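Local coordinates for branched-chain-amino-acid aminotransferase (Pseudomonas sp. UW4, PDB 6JIF), which catalyses the pyridoxal-phosphate-dependent, reversible transfer of the amino group between branched-chain amino acids and 2-oxoglutarate, at residues I36-K40 and A130-F134; F78-Y84 and G142-P148; S90-P96 and W355-V359; F120-C124 and I166-F170. One frame throughout, in Å; residues are numbered along the deposited sequence.

Interaction 1: residues I36-K40 and A130-F134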
loop_
_atom_site.group_PDB
_atom_site.type_symbol
_atom_site.label_atom_id
_atom_site.label_comp_id
_atom_site.label_asym_id
_atom_site.label_seq_id
_atom_site.Cartn_x
_atom_site.Cartn_y
_atom_site.Cartn_z
ATOM N N ILE B 36 14.701 -17.637 -5.755
ATOM C CA ILE B 36 15.015 -18.886 -6.441
ATOM C C ILE B 36 13.801 -19.798 -6.264
ATOM O O ILE B 36 13.193 -19.817 -5.191
ATOM C CB ILE B 36 16.291 -19.516 -5.852
ATOM C CG1 ILE B 36 17.545 -18.748 -6.323
ATOM C CG2 ILE B 36 16.427 -20.986 -6.237
ATOM C CD1 ILE B 36 18.658 -18.657 -5.261
ATOM N N LYS B 37 13.407 -20.521 -7.316
ATOM C CA LYS B 37 12.207 -21.370 -7.214
ATOM C C LYS B 37 12.561 -22.699 -6.538
ATOM O O LYS B 37 13.363 -23.492 -7.053
ATOM C CB LYS B 37 11.557 -21.590 -8.575
ATOM C CG LYS B 37 10.306 -22.452 -8.538
ATOM C CD LYS B 37 9.904 -22.823 -9.960
ATOM C CE LYS B 37 8.596 -23.565 -9.954
ATOM N NZ LYS B 37 8.215 -23.958 -11.342
ATOM N N THR B 38 12.001 -22.896 -5.356
ATOM C CA THR B 38 12.136 -24.127 -4.611
ATOM C C THR B 38 11.018 -25.086 -5.026
ATOM O O THR B 38 10.151 -24.752 -5.835
ATOM C CB THR B 38 12.144 -23.800 -3.110
ATOM O OG1 THR B 38 11.006 -22.996 -2.807
ATOM C CG2 THR B 38 13.444 -23.026 -2.754
ATOM N N ASP B 39 11.014 -26.270 -4.427
ATOM C CA ASP B 39 10.219 -27.392 -4.923
ATOM C C ASP B 39 8.730 -27.241 -4.617
ATOM O O ASP B 39 7.898 -27.410 -5.512
ATOM C CB ASP B 39 10.736 -28.678 -4.319
ATOM C CG ASP B 39 12.045 -29.101 -4.921
ATOM O OD1 ASP B 39 12.420 -28.586 -6.004
ATOM O OD2 ASP B 39 12.705 -29.938 -4.300
ATOM N N LYS B 40 8.367 -26.957 -3.361
ATOM C CA LYS B 40 6.957 -26.901 -2.959
ATOM C C LYS B 40 6.689 -25.652 -2.147
ATOM O O LYS B 40 7.531 -25.200 -1.366
ATOM C CB LYS B 40 6.522 -28.118 -2.097
ATOM C CG LYS B 40 6.917 -29.461 -2.590
ATOM C CD LYS B 40 5.794 -30.113 -3.334
ATOM C CE LYS B 40 5.936 -31.637 -3.315
ATOM N NZ LYS B 40 5.014 -32.249 -4.273
ATOM N N ALA B 130 9.453 -29.973 3.290
ATOM C CA ALA B 130 9.316 -30.274 1.866
ATOM C C ALA B 130 10.459 -29.744 1.039
ATOM O O ALA B 130 10.579 -30.100 -0.150
ATOM C CB ALA B 130 8.022 -29.667 1.323
ATOM N N ASN B 131 11.243 -28.848 1.616
ATOM C CA ASN B 131 12.336 -28.249 0.848
ATOM C C ASN B 131 13.683 -28.416 1.557
ATOM O O ASN B 131 14.558 -27.580 1.401
ATOM C CB ASN B 131 12.043 -26.769 0.562
ATOM C CG ASN B 131 10.824 -26.569 -0.349
ATOM O OD1 ASN B 131 10.923 -26.718 -1.559
ATOM N ND2 ASN B 131 9.672 -26.196 0.231
ATOM N N GLU B 132 13.841 -29.440 2.405
ATOM C CA GLU B 132 15.109 -29.586 3.140
ATOM C C GLU B 132 16.345 -29.562 2.246
ATOM O O GLU B 132 17.418 -29.154 2.694
ATOM C CB GLU B 132 15.096 -30.849 4.006
ATOM C CG GLU B 132 13.952 -30.782 5.045
ATOM C CD GLU B 132 14.164 -31.647 6.295
ATOM O OE1 GLU B 132 15.122 -32.449 6.311
ATOM O OE2 GLU B 132 13.352 -31.514 7.256
ATOM N N ARG B 133 16.250 -30.003 0.994
ATOM C CA ARG B 133 17.484 -30.011 0.204
ATOM C C ARG B 133 17.996 -28.611 -0.108
ATOM O O ARG B 133 19.153 -28.455 -0.529
ATOM C CB ARG B 133 17.287 -30.795 -1.093
ATOM C CG ARG B 133 16.661 -30.042 -2.188
ATOM C CD ARG B 133 16.175 -30.805 -3.294
ATOM N NE ARG B 133 15.788 -29.886 -4.358
ATOM C CZ ARG B 133 16.513 -29.438 -5.396
ATOM N NH1 ARG B 133 17.662 -30.039 -5.608
ATOM N NH2 ARG B 133 16.002 -28.553 -6.309
ATOM N N PHE B 134 17.169 -27.599 0.070
ATOM C CA PHE B 134 17.613 -26.234 -0.120
ATOM C C PHE B 134 18.186 -25.624 1.155
ATOM O O PHE B 134 18.543 -24.450 1.147
ATOM C CB PHE B 134 16.453 -25.339 -0.624
ATOM C CG PHE B 134 16.064 -25.599 -2.060
ATOM C CD1 PHE B 134 16.770 -25.005 -3.105
ATOM C CD2 PHE B 134 15.035 -26.469 -2.370
ATOM C CE1 PHE B 134 16.430 -25.258 -4.432
ATOM C CE2 PHE B 134 14.702 -26.725 -3.685
ATOM C CZ PHE B 134 15.407 -26.109 -4.721
HETATM O O HOH W 1 12.393 -30.425 -1.933
#
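D39 and K40 pass N131 and A130 without any direct backbone-to-backbone hydrogen bond: the CA atoms of D39 and N131 stay 6.2 Å apart, and the irregular segment 36-40 is tied by side chains to a turn that ends in a 3-10 segment. The carboxamide of N131 stands in for a strand partner. Its ND2 donates to K40 O at 2.9 Å, and its OD1 receives K40 N on a lone pair at 3.1 Å, with D39 N adding a weak bond to the same oxygen. A leucine here is likely to leave both the N-H and the C=O of K40 without their mates and the entry to strand 41-47 loosely held. Further along, R133 NE meets D39 OD2 on its syn side at 3.1 Å in a salt bridge, carboxylate and guanidinium nearly parallel but not in one plane. With OG1 of T38 between its backbone N and carbonyl carbon (chi1 52°), that hydroxyl bonds C171 O, while CG2 sits over the middle of the F134 ring, 3.7 Å from its centroid. Such side-chain mimicry of backbone pairing is an example of how a loop, here the lead-in to strand 41-47, can be fastened to the turn that follows a helix.

Interaction 2: residues F78-Y84 and G142-P148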
loop_
_atom_site.group_PDB
_atom_site.type_symbol
_atom_site.label_atom_id
_atom_site.label_comp_id
_atom_site.label_asym_id
_atom_site.label_seq_id
_atom_site.Cartn_x
_atom_site.Cartn_y
_atom_site.Cartn_z
ATOM N N PHE B 78 2.655 -9.585 4.687
ATOM C CA PHE B 78 3.579 -10.708 4.628
ATOM C C PHE B 78 4.440 -10.817 5.889
ATOM O O PHE B 78 4.464 -9.933 6.747
ATOM C CB PHE B 78 4.454 -10.625 3.358
ATOM C CG PHE B 78 5.542 -9.561 3.391
ATOM C CD1 PHE B 78 6.799 -9.795 3.950
ATOM C CD2 PHE B 78 5.290 -8.315 2.863
ATOM C CE1 PHE B 78 7.783 -8.805 3.918
ATOM C CE2 PHE B 78 6.299 -7.319 2.825
ATOM C CZ PHE B 78 7.486 -7.546 3.373
ATOM N N GLU B 79 5.138 -11.947 5.992
ATOM C CA GLU B 79 6.062 -12.210 7.084
ATOM C C GLU B 79 7.399 -12.691 6.500
ATOM O O GLU B 79 7.524 -13.002 5.315
ATOM C CB GLU B 79 5.513 -13.270 8.062
ATOM C CG GLU B 79 4.545 -12.668 9.147
ATOM C CD GLU B 79 5.239 -11.611 9.996
ATOM O OE1 GLU B 79 6.492 -11.728 10.174
ATOM O OE2 GLU B 79 4.571 -10.623 10.387
ATOM N N GLY B 80 8.381 -12.810 7.375
ATOM C CA GLY B 80 9.705 -13.310 6.957
ATOM C C GLY B 80 10.366 -13.994 8.134
ATOM O O GLY B 80 10.440 -13.414 9.225
ATOM N N MET B 81 10.827 -15.230 7.948
ATOM C CA MET B 81 11.521 -15.942 9.033
ATOM C C MET B 81 12.558 -16.889 8.425
ATOM O O MET B 81 12.508 -17.201 7.234
ATOM C CB MET B 81 10.550 -16.740 9.910
ATOM C CG MET B 81 10.040 -17.954 9.132
ATOM S SD MET B 81 8.590 -18.665 9.836
ATOM C CE MET B 81 7.543 -17.265 9.473
ATOM N N LYS B 82 13.495 -17.364 9.241
ATOM C CA LYS B 82 14.522 -18.265 8.720
ATOM C C LYS B 82 14.581 -19.606 9.460
ATOM O O LYS B 82 14.311 -19.695 10.672
ATOM C CB LYS B 82 15.923 -17.624 8.782
ATOM C CG LYS B 82 16.168 -16.616 7.673
ATOM C CD LYS B 82 17.523 -15.919 7.855
ATOM C CE LYS B 82 17.604 -14.653 6.999
ATOM N NZ LYS B 82 18.928 -13.994 7.241
ATOM N N ALA B 83 14.995 -20.640 8.723
ATOM C CA ALA B 83 15.378 -21.919 9.308
ATOM C C ALA B 83 16.853 -22.106 9.033
ATOM O O ALA B 83 17.330 -21.660 7.995
ATOM C CB ALA B 83 14.590 -23.098 8.726
ATOM N N TYR B 84 17.561 -22.687 10.002
ATOM C CA TYR B 84 19.010 -22.854 10.002
ATOM C C TYR B 84 19.381 -24.315 10.258
ATOM O O TYR B 84 18.792 -24.972 11.132
ATOM C CB TYR B 84 19.637 -21.986 11.081
ATOM C CG TYR B 84 19.264 -20.537 11.046
ATOM C CD1 TYR B 84 18.086 -20.074 11.665
ATOM C CD2 TYR B 84 20.064 -19.613 10.418
ATOM C CE1 TYR B 84 17.743 -18.735 11.644
ATOM C CE2 TYR B 84 19.729 -18.271 10.408
ATOM C CZ TYR B 84 18.565 -17.842 11.013
ATOM O OH TYR B 84 18.205 -16.513 10.992
ATOM N N GLY B 142 24.468 -19.657 5.684
ATOM C CA GLY B 142 23.238 -19.612 4.924
ATOM C C GLY B 142 22.026 -19.992 5.754
ATOM O O GLY B 142 22.120 -20.351 6.907
ATOM N N ALA B 143 20.860 -19.839 5.157
ATOM C CA ALA B 143 19.610 -20.170 5.849
ATOM C C ALA B 143 18.547 -20.444 4.805
ATOM O O ALA B 143 18.702 -20.113 3.635
ATOM C CB ALA B 143 19.166 -19.037 6.774
ATOM N N LEU B 144 17.434 -21.002 5.242
ATOM C CA LEU B 144 16.260 -21.117 4.384
ATOM C C LEU B 144 15.241 -20.047 4.800
ATOM O O LEU B 144 14.716 -20.067 5.928
ATOM C CB LEU B 144 15.671 -22.522 4.483
ATOM C CG LEU B 144 14.477 -22.734 3.541
ATOM C CD1 LEU B 144 14.996 -22.824 2.087
ATOM C CD2 LEU B 144 13.756 -24.025 3.921
ATOM N N TYR B 145 14.964 -19.104 3.916
ATOM C CA TYR B 145 14.048 -18.026 4.235
ATOM C C TYR B 145 12.653 -18.440 3.828
ATOM O O TYR B 145 12.466 -19.005 2.751
ATOM C CB TYR B 145 14.456 -16.767 3.493
ATOM C CG TYR B 145 13.613 -15.538 3.739
ATOM C CD1 TYR B 145 13.825 -14.740 4.844
ATOM C CD2 TYR B 145 12.649 -15.160 2.826
ATOM C CE1 TYR B 145 13.055 -13.580 5.047
ATOM C CE2 TYR B 145 11.872 -14.046 3.016
ATOM C CZ TYR B 145 12.082 -13.252 4.111
ATOM O OH TYR B 145 11.315 -12.092 4.260
ATOM N N LEU B 146 11.695 -18.202 4.716
ATOM C CA LEU B 146 10.284 -18.441 4.458
ATOM C C LEU B 146 9.569 -17.104 4.363
ATOM O O LEU B 146 9.742 -16.258 5.252
ATOM C CB LEU B 146 9.657 -19.246 5.587
ATOM C CG LEU B 146 9.700 -20.757 5.449
ATOM C CD1 LEU B 146 11.140 -21.159 5.387
ATOM C CD2 LEU B 146 8.977 -21.394 6.703
ATOM N N ARG B 147 8.707 -16.972 3.330
ATOM C CA ARG B 147 7.859 -15.828 3.038
ATOM C C ARG B 147 6.380 -16.247 3.089
ATOM O O ARG B 147 5.799 -16.662 2.057
ATOM C CB ARG B 147 8.232 -15.231 1.672
ATOM C CG ARG B 147 7.293 -14.121 1.153
ATOM C CD ARG B 147 7.154 -12.973 2.139
ATOM N NE ARG B 147 8.450 -12.322 2.380
ATOM C CZ ARG B 147 8.929 -11.255 1.717
ATOM N NH1 ARG B 147 8.257 -10.686 0.739
ATOM N NH2 ARG B 147 10.126 -10.754 2.033
ATOM N N PRO B 148 5.746 -16.208 4.262
ATOM C CA PRO B 148 4.274 -16.315 4.310
ATOM C C PRO B 148 3.649 -14.993 3.924
ATOM O O PRO B 148 4.226 -13.930 4.144
ATOM C CB PRO B 148 3.943 -16.628 5.778
ATOM C CG PRO B 148 5.317 -16.980 6.445
ATOM C CD PRO B 148 6.357 -16.234 5.605
#
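M81 with L146 and A83 with L144 form the hydrogen-bonded pairs of an antiparallel strand pairing, and K82 with Y145 is the non-hydrogen-bonded pair between them. The straightest of the backbone bonds runs from L146 N to M81 O (2.8 Å), and E79 N to P148 O (2.9 Å) continues the pairing into the irregular part of strand 76-85. CA-H...O contacts fill in, such as K82 CA to L144 O at 3.3 Å. Among the flat groups, the guanidinium of R147 lies on one face of the F78 ring, centres 4.0 Å apart and planes at 22°. Bends at chi2 and chi3 (56° and 62°) fold the arginine back over that ring, where NH2 donates in its own plane to Y145 OH at 2.9 Å and NH1 reaches Y73 of the second subunit. A methionine in its place would probably strip Y145 OH and that tyrosine of a donor and leave the F78 face without its flat cover. Apolar contacts divide by face: M81 CE meets P148 CG at 3.8 Å, whereas K82 CD rests on the methyl of A143. The side chain of E79, held by R102 and N99, comes within about 5 Å of the cofactor. F120 and C124 of helix 117-130 cover M81, L146 and P148, while strands 91-94 and 164-174 flank the pair along its two outer edges.

Interaction 3: residues S90-P96 and W355-V359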
loop_
_atom_site.group_PDB
_atom_site.type_symbol
_atom_site.label_atom_id
_atom_site.label_comp_id
_atom_site.label_asym_id
_atom_site.label_seq_id
_atom_site.Cartn_x
_atom_site.Cartn_y
_atom_site.Cartn_z
ATOM N N SER B 90 20.436 -31.010 13.138
ATOM C CA SER B 90 19.010 -30.698 13.255
ATOM C C SER B 90 18.736 -29.355 12.573
ATOM O O SER B 90 19.648 -28.699 12.069
ATOM C CB SER B 90 18.547 -30.685 14.720
ATOM O OG SER B 90 19.342 -29.850 15.537
ATOM N N ILE B 91 17.470 -28.933 12.561
ATOM C CA ILE B 91 17.019 -27.725 11.869
ATOM C C ILE B 91 16.285 -26.794 12.845
ATOM O O ILE B 91 15.281 -27.191 13.451
ATOM C CB ILE B 91 16.091 -28.083 10.690
ATOM C CG1 ILE B 91 16.799 -29.081 9.768
ATOM C CG2 ILE B 91 15.648 -26.806 9.991
ATOM C CD1 ILE B 91 15.886 -29.665 8.695
ATOM N N ASN B 92 16.753 -25.541 12.967
ATOM C CA ASN B 92 16.139 -24.552 13.856
ATOM C C ASN B 92 15.261 -23.619 13.034
ATOM O O ASN B 92 15.761 -22.891 12.179
ATOM C CB ASN B 92 17.188 -23.689 14.579
ATOM C CG ASN B 92 17.811 -24.374 15.739
ATOM O OD1 ASN B 92 17.460 -25.485 16.034
ATOM N ND2 ASN B 92 18.734 -23.703 16.430
ATOM N N LEU B 93 13.968 -23.578 13.316
ATOM C CA LEU B 93 13.126 -22.524 12.768
ATOM C C LEU B 93 12.999 -21.435 13.835
ATOM O O LEU B 93 12.495 -21.703 14.923
ATOM C CB LEU B 93 11.770 -23.139 12.410
ATOM C CG LEU B 93 10.668 -22.286 11.843
ATOM C CD1 LEU B 93 11.180 -21.767 10.516
ATOM C CD2 LEU B 93 9.436 -23.157 11.639
ATOM N N PHE B 94 13.376 -20.191 13.514
ATOM C CA PHE B 94 13.570 -19.151 14.540
ATOM C C PHE B 94 12.290 -18.337 14.790
ATOM O O PHE B 94 11.875 -17.557 13.934
ATOM C CB PHE B 94 14.729 -18.225 14.124
ATOM C CG PHE B 94 15.082 -17.183 15.162
ATOM C CD1 PHE B 94 15.787 -17.527 16.318
ATOM C CD2 PHE B 94 14.683 -15.854 14.985
ATOM C CE1 PHE B 94 16.128 -16.580 17.276
ATOM C CE2 PHE B 94 15.004 -14.884 15.964
ATOM C CZ PHE B 94 15.731 -15.234 17.084
ATOM N N ARG B 95 11.709 -18.473 16.026
ATOM C CA ARG B 95 10.609 -17.649 16.555
ATOM C C ARG B 95 9.409 -17.530 15.612
ATOM O O ARG B 95 8.847 -16.436 15.463
ATOM C CB ARG B 95 11.139 -16.261 16.928
ATOM C CG ARG B 95 12.277 -16.380 17.980
ATOM C CD ARG B 95 12.419 -15.100 18.743
ATOM N NE ARG B 95 11.436 -14.941 19.807
ATOM C CZ ARG B 95 11.355 -13.863 20.587
ATOM N NH1 ARG B 95 12.220 -12.836 20.448
ATOM N NH2 ARG B 95 10.473 -13.847 21.575
ATOM N N PRO B 96 8.962 -18.616 14.986
ATOM C CA PRO B 96 7.827 -18.483 14.070
ATOM C C PRO B 96 6.526 -18.069 14.759
ATOM O O PRO B 96 5.650 -17.487 14.106
ATOM C CB PRO B 96 7.702 -19.883 13.469
ATOM C CG PRO B 96 8.251 -20.769 14.475
ATOM C CD PRO B 96 9.420 -20.023 15.096
ATOM N N TRP B 355 12.006 -20.046 21.913
ATOM C CA TRP B 355 12.396 -19.356 20.688
ATOM C C TRP B 355 12.552 -20.301 19.496
ATOM O O TRP B 355 12.339 -19.899 18.347
ATOM C CB TRP B 355 13.722 -18.638 20.913
ATOM C CG TRP B 355 13.608 -17.381 21.687
ATOM C CD1 TRP B 355 12.637 -17.027 22.581
ATOM C CD2 TRP B 355 14.503 -16.254 21.598
ATOM N NE1 TRP B 355 12.884 -15.774 23.060
ATOM C CE2 TRP B 355 14.053 -15.299 22.501
ATOM C CE3 TRP B 355 15.676 -16.021 20.886
ATOM C CZ2 TRP B 355 14.700 -14.059 22.661
ATOM C CZ3 TRP B 355 16.346 -14.818 21.082
ATOM C CH2 TRP B 355 15.838 -13.856 21.958
ATOM N N ILE B 356 13.038 -21.527 19.712
ATOM C CA ILE B 356 13.445 -22.388 18.597
ATOM C C ILE B 356 12.397 -23.461 18.385
ATOM O O ILE B 356 12.002 -24.132 19.339
ATOM C CB ILE B 356 14.802 -23.047 18.883
ATOM C CG1 ILE B 356 15.902 -22.007 19.080
ATOM C CG2 ILE B 356 15.139 -24.070 17.812
ATOM C CD1 ILE B 356 16.091 -21.060 17.889
ATOM N N VAL B 357 11.951 -23.634 17.147
ATOM C CA VAL B 357 11.133 -24.775 16.786
ATOM C C VAL B 357 11.988 -25.719 15.963
ATOM O O VAL B 357 12.512 -25.330 14.914
ATOM C CB VAL B 357 9.870 -24.344 16.027
ATOM C CG1 VAL B 357 9.088 -25.582 15.558
ATOM C CG2 VAL B 357 8.965 -23.449 16.956
ATOM N N LYS B 358 12.146 -26.953 16.435
ATOM C CA LYS B 358 12.944 -27.929 15.696
ATOM C C LYS B 358 12.071 -28.459 14.577
ATOM O O LYS B 358 10.930 -28.872 14.827
ATOM C CB LYS B 358 13.406 -29.078 16.610
ATOM C CG LYS B 358 14.471 -28.639 17.665
ATOM C CD LYS B 358 15.840 -28.519 17.028
ATOM C CE LYS B 358 16.865 -28.058 18.061
ATOM N NZ LYS B 358 18.181 -27.847 17.466
ATOM N N VAL B 359 12.605 -28.473 13.353
ATOM C CA VAL B 359 11.825 -29.029 12.224
ATOM C C VAL B 359 12.202 -30.505 11.931
ATOM O O VAL B 359 13.384 -30.850 11.771
ATOM C CB VAL B 359 11.994 -28.187 10.994
ATOM C CG1 VAL B 359 11.275 -28.782 9.814
ATOM C CG2 VAL B 359 11.528 -26.765 11.278
HETATM O O HOH W 2 15.518 -30.986 13.429
#
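R95 lays its guanidinium flat on the indole of W355, centres 3.7 Å apart and planes at 9°, where the C-terminal strand 356-358 joins strand 91-94 as the last, antiparallel member of a sheet in this class IV aminotransferase. A bend at chi3 (80°) turns the guanidinium over the five-membered ring, where CZ makes a cation-pi contact and CD a CH-pi one. The six-membered ring of W355 also touches F94, its CE3 meeting F94 CE1 at 3.7 Å. At the far end K358 NZ donates to N92 OD1 in the carbonyl plane, on a lone pair, at 2.9 Å, and again to S90 OG at 3.0 Å. Between these ends L93 and V357 exchange two backbone hydrogen bonds, and P96 CG packs on V357 CG2. Second-shell residues then fix the polar groups. E274 and S271 of helix 267-278 hold R95 NH1 and thereby orient the plane that stacks on W355, D88 binds S90 OG, and Q345 O takes N92 ND2, which sets the amide's rotation and turns OD1 to the lysine. R95 is itself the N-cap residue of helix 96-109, its N bonded to W355 O nearly along the C=O axis. Where the chain ends, a single water donates to V359 O at 2.7 Å and accepts from I91 N at 3.0 Å.

Interaction 4: residues F120-C124 and I166-F170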
loop_
_atom_site.group_PDB
_atom_site.type_symbol
_atom_site.label_atom_id
_atom_site.label_comp_id
_atom_site.label_asym_id
_atom_site.label_seq_id
_atom_site.Cartn_x
_atom_site.Cartn_y
_atom_site.Cartn_z
ATOM N N PHE B 120 -0.400 -21.639 11.550
ATOM C CA PHE B 120 0.697 -20.911 10.934
ATOM C C PHE B 120 2.003 -21.673 11.087
ATOM O O PHE B 120 2.713 -21.910 10.099
ATOM C CB PHE B 120 0.771 -19.505 11.556
ATOM C CG PHE B 120 1.842 -18.602 10.959
ATOM C CD1 PHE B 120 3.173 -18.679 11.421
ATOM C CD2 PHE B 120 1.541 -17.698 9.967
ATOM C CE1 PHE B 120 4.163 -17.842 10.909
ATOM C CE2 PHE B 120 2.511 -16.873 9.438
ATOM C CZ PHE B 120 3.812 -16.924 9.902
ATOM N N ILE B 121 2.330 -22.080 12.321
ATOM C CA ILE B 121 3.632 -22.701 12.564
ATOM C C ILE B 121 3.723 -24.047 11.867
ATOM O O ILE B 121 4.751 -24.357 11.255
ATOM C CB ILE B 121 3.913 -22.810 14.074
ATOM C CG1 ILE B 121 3.937 -21.415 14.716
ATOM C CG2 ILE B 121 5.175 -23.653 14.326
ATOM C CD1 ILE B 121 4.222 -21.449 16.215
ATOM N N GLU B 122 2.632 -24.839 11.890
ATOM C CA GLU B 122 2.613 -26.126 11.199
ATOM C C GLU B 122 2.802 -25.958 9.695
ATOM O O GLU B 122 3.488 -26.766 9.061
ATOM C CB GLU B 122 1.302 -26.883 11.474
ATOM C CG GLU B 122 1.230 -27.469 12.874
ATOM C CD GLU B 122 2.453 -28.294 13.288
ATOM O OE1 GLU B 122 3.005 -29.086 12.487
ATOM O OE2 GLU B 122 2.859 -28.159 14.457
ATOM N N ALA B 123 2.201 -24.932 9.104
ATOM C CA ALA B 123 2.410 -24.695 7.679
ATOM C C ALA B 123 3.867 -24.372 7.393
ATOM O O ALA B 123 4.443 -24.846 6.399
ATOM C CB ALA B 123 1.534 -23.551 7.174
ATOM N N CYS B 124 4.469 -23.551 8.247
ATOM C CA CYS B 124 5.877 -23.206 8.050
ATOM C C CYS B 124 6.747 -24.438 8.136
ATOM O O CYS B 124 7.648 -24.631 7.298
ATOM C CB CYS B 124 6.340 -22.186 9.078
ATOM S SG CYS B 124 5.648 -20.518 8.915
ATOM N N ILE B 166 -6.087 -15.771 0.029
ATOM C CA ILE B 166 -5.064 -16.800 -0.100
ATOM C C ILE B 166 -4.034 -16.594 1.004
ATOM O O ILE B 166 -3.558 -15.476 1.224
ATOM C CB ILE B 166 -4.395 -16.773 -1.491
ATOM C CG1 ILE B 166 -5.323 -17.433 -2.499
ATOM C CG2 ILE B 166 -3.002 -17.469 -1.470
ATOM C CD1 ILE B 166 -4.871 -17.266 -3.937
ATOM N N PHE B 167 -3.672 -17.685 1.697
ATOM C CA PHE B 167 -2.533 -17.720 2.618
ATOM C C PHE B 167 -1.506 -18.658 1.981
ATOM O O PHE B 167 -1.833 -19.781 1.628
ATOM C CB PHE B 167 -2.973 -18.221 4.003
ATOM C CG PHE B 167 -1.822 -18.514 4.912
ATOM C CD1 PHE B 167 -0.771 -17.609 5.012
ATOM C CD2 PHE B 167 -1.776 -19.698 5.629
ATOM C CE1 PHE B 167 0.333 -17.880 5.842
ATOM C CE2 PHE B 167 -0.689 -19.991 6.475
ATOM C CZ PHE B 167 0.347 -19.101 6.601
ATOM N N SER B 168 -0.316 -18.156 1.698
ATOM C CA SER B 168 0.657 -19.008 1.041
ATOM C C SER B 168 2.026 -18.787 1.694
ATOM O O SER B 168 2.288 -17.771 2.335
ATOM C CB SER B 168 0.648 -18.717 -0.479
ATOM O OG SER B 168 1.618 -19.429 -1.227
ATOM N N ILE B 169 2.891 -19.776 1.569
ATOM C CA ILE B 169 4.253 -19.643 2.087
ATOM C C ILE B 169 5.183 -20.266 1.051
ATOM O O ILE B 169 5.087 -21.467 0.772
ATOM C CB ILE B 169 4.484 -20.326 3.462
ATOM C CG1 ILE B 169 3.341 -20.019 4.450
ATOM C CG2 ILE B 169 5.919 -20.032 4.030
ATOM C CD1 ILE B 169 3.372 -20.868 5.681
ATOM N N PHE B 170 6.127 -19.473 0.536
ATOM C CA PHE B 170 7.199 -20.088 -0.240
ATOM C C PHE B 170 8.519 -19.878 0.496
ATOM O O PHE B 170 8.595 -19.140 1.475
ATOM C CB PHE B 170 7.247 -19.561 -1.694
ATOM C CG PHE B 170 7.538 -18.104 -1.846
ATOM C CD1 PHE B 170 8.861 -17.646 -1.910
ATOM C CD2 PHE B 170 6.499 -17.182 -2.044
ATOM C CE1 PHE B 170 9.159 -16.298 -2.089
ATOM C CE2 PHE B 170 6.825 -15.819 -2.209
ATOM C CZ PHE B 170 8.158 -15.388 -2.221
#
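I169 pushes its CD1 against the helix, 3.6 Å from A123 CB and 4.0 Å from C124 SG, so that one methyl covers two successive residues of segment 120-124. Its chain gets there by placing CG1 beside the backbone N (chi1 -45°) and then running extended to CD1, which also comes close to the backbone N of C124. Two residues back along the strand, F167 meets F120. Their rings are near parallel, planes at 20°, but slid so far apart that they barely overlap. The centroids lie 6.0 Å from each other, and the touch is made by F167 CZ against F120 CD2 at 3.8 Å. F167 CE2 also approaches A123 CB, at 4.3 Å. No hydrogen bond crosses this interface: it is apolar packing of a helix on a sheet, with F120, A123 and C124 as one side of the helix and F167 and I169 as the matching side of the strand. The axes of the two short segments stand 9.7 Å apart, the usual spacing for such a layer, and are inclined at 40°. The small methyl of A123 lets the isoleucine in close, while the longer side chain of F120 spans the gap to its aromatic neighbour. S168 and F170 belong to the opposite face of the strand, where F170 meets Y35 edge-to-face and packs on E66 of the second subunit. On the helix side F120 continues onto N99, A100 and M103 of helix 96-109, and strand 164-174 is hydrogen-bonded between strands 41-47 and 143-153.

Interactions 2, 3 and 4 all reach one antiparallel sheet. Strand 76-85 of interaction 2 lies beside strand 91-94 of interaction 3, where K82 and Y84 bond to F94 and N92, and strand 143-153 lies beside strand 164-174 of interaction 4, where R147 N bonds F170 O. Centres of interactions 2 and 3, like those of 2 and 4, are 11 Å apart. Interaction 1, its centre about 12 Å from that of interaction 2, holds the loop before strand 41-47 and touches interaction 2 through F134 and L144. Along the chain interaction 4 is nested within the loop closed by interaction 3, while the other pairs interleave. Helix 117-130 and distant chain segments are thus bound to one sheet, whose central strand pair passes close to the cofactor.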